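Local coordinates for uncharacterized protein (Nostoc punctiforme, PDB 2R3S), which is uncharacterized but probably acts as an O-methyltransferase, pairing a winged-helix-like dimerisation domain with a Rossmann-like methyltransferase domain, at residues 245-250 with 307-312. Numbering follows the deposited sequence.
Sequences FDVATC and ESMFSN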
# COMPACT_ATOMS: atom_id res chain seq x y z
N PHE A 245 -16.20 18.71 -4.10
CA PHE A 245 -16.40 20.11 -3.70
C PHE A 245 -16.95 20.23 -2.28
O PHE A 245 -17.57 19.29 -1.80
CB PHE A 245 -17.35 20.75 -4.71
CG PHE A 245 -16.96 20.49 -6.14
CD1 PHE A 245 -15.89 21.16 -6.71
CD2 PHE A 245 -17.63 19.55 -6.89
CE1 PHE A 245 -15.52 20.91 -8.04
CE2 PHE A 245 -17.26 19.29 -8.19
CZ PHE A 245 -16.21 19.97 -8.77
N ASP A 246 -16.71 21.36 -1.61
CA ASP A 246 -17.42 21.65 -0.35
C ASP A 246 -18.93 21.75 -0.56
O ASP A 246 -19.42 21.79 -1.69
CB ASP A 246 -16.86 22.85 0.45
CG ASP A 246 -16.86 24.16 -0.33
OD1 ASP A 246 -17.81 24.44 -1.07
OD2 ASP A 246 -15.88 24.92 -0.18
N VAL A 247 -19.66 21.74 0.55
CA VAL A 247 -21.12 21.76 0.56
C VAL A 247 -21.76 23.01 -0.11
O VAL A 247 -22.80 22.91 -0.76
CB VAL A 247 -21.64 21.63 2.03
CG1 VAL A 247 -23.14 21.98 2.10
CG2 VAL A 247 -21.37 20.22 2.57
N ALA A 248 -21.14 24.18 0.11
CA ALA A 248 -21.62 25.44 -0.44
C ALA A 248 -21.54 25.38 -1.98
O ALA A 248 -22.49 25.71 -2.69
CB ALA A 248 -20.78 26.57 0.10
N THR A 249 -20.39 24.92 -2.47
CA THR A 249 -20.17 24.72 -3.90
C THR A 249 -21.11 23.72 -4.51
O THR A 249 -21.61 23.97 -5.60
CB THR A 249 -18.73 24.32 -4.16
OG1 THR A 249 -17.89 25.30 -3.55
CG2 THR A 249 -18.43 24.21 -5.67
N CYS A 250 -21.38 22.60 -3.83
CA CYS A 250 -22.38 21.63 -4.34
C CYS A 250 -23.76 22.27 -4.40
O CYS A 250 -24.54 22.00 -5.30
CB CYS A 250 -22.47 20.37 -3.45
SG CYS A 250 -20.97 19.32 -3.47
N GLU A 307 -29.08 14.86 1.15
CA GLU A 307 -30.50 15.21 1.32
C GLU A 307 -30.62 16.66 1.74
O GLU A 307 -31.46 17.40 1.22
CB GLU A 307 -31.12 14.28 2.37
CG GLU A 307 -32.60 14.47 2.67
CD GLU A 307 -33.14 13.36 3.56
OE1 GLU A 307 -32.52 13.09 4.63
OE2 GLU A 307 -34.16 12.74 3.18
N SER A 308 -29.76 17.08 2.65
CA SER A 308 -29.72 18.47 3.10
C SER A 308 -29.26 19.48 2.04
O SER A 308 -29.64 20.65 2.08
CB SER A 308 -28.83 18.59 4.33
OG SER A 308 -28.56 19.93 4.62
N MSE A 309 -28.40 19.05 1.11
CA MSE A 309 -27.94 19.93 0.05
C MSE A 309 -29.05 20.14 -0.96
O MSE A 309 -29.30 21.26 -1.39
CB MSE A 309 -26.71 19.33 -0.63
CG MSE A 309 -25.50 19.33 0.25
SE MSE A 309 -23.95 18.59 -0.69
CE MSE A 309 -23.39 17.23 0.65
N PHE A 310 -29.72 19.06 -1.32
CA PHE A 310 -30.85 19.16 -2.22
C PHE A 310 -31.99 19.97 -1.60
O PHE A 310 -32.58 20.83 -2.27
CB PHE A 310 -31.32 17.78 -2.64
CG PHE A 310 -30.54 17.20 -3.77
CD1 PHE A 310 -30.71 17.69 -5.06
CD2 PHE A 310 -29.64 16.16 -3.56
CE1 PHE A 310 -30.01 17.15 -6.13
CE2 PHE A 310 -28.93 15.60 -4.63
CZ PHE A 310 -29.11 16.11 -5.92
N SER A 311 -32.30 19.70 -0.34
CA SER A 311 -33.30 20.48 0.40
C SER A 311 -32.98 21.96 0.36
O SER A 311 -33.83 22.74 -0.01
CB SER A 311 -33.42 20.02 1.86
OG SER A 311 -34.18 20.94 2.63
N ASN A 312 -31.75 22.33 0.72
CA ASN A 312 -31.28 23.74 0.66
C ASN A 312 -31.15 24.39 -0.72
O ASN A 312 -31.00 25.62 -0.82
CB ASN A 312 -29.89 23.88 1.30
CG ASN A 312 -29.89 23.66 2.80
OD1 ASN A 312 -30.94 23.61 3.45
ND2 ASN A 312 -28.69 23.54 3.38
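Met309, present as selenomethionine, reaches from helix 303-312 to the first turn of helix 247-260, where Val247 and Cys250 receive it. That turn is started by Asp246, its N-cap. Asp246 OD1 accepts from Thr249 N at 3.0 Å, the amide coming almost end-on to the oxygen. Thr249 OG1 donates to the same OD1 at 2.6 Å, from the syn side and tilted out of the carboxylate plane. An aspartate suits the place because its short carboxylate can turn back on first-turn N-H groups that have no backbone carbonyl to pair with, and two bonds from Thr249 to one oxygen help hold it in place.

Val247 follows with both branches against the methionine: CG1, anti to the backbone N (chi1 167°), lies 4.0 Å from Met309 CG, while CG2 is 4.1 Å from Met309 CE. The valine's two methyls thus touch the methionine near its base and at its tip. Three residues on, nearly one turn later, buried Cys250 offers a small side chain that lets the methionine chain come close, with its CB 3.6 Å from Met309 SE. Met309 extends straight through chi2 (-179°) and then bends at chi3, which carries CE toward Val247 CG2; Leu254, further along helix 247-260, also touches it.

No hydrogen bond joins the two segments, although Asn312 ND2 bonds to Glu251 OE2 just beyond. Between the segments the link is apolar, through one flexible, polarisable side chain that fits itself to a branched and a small neighbour.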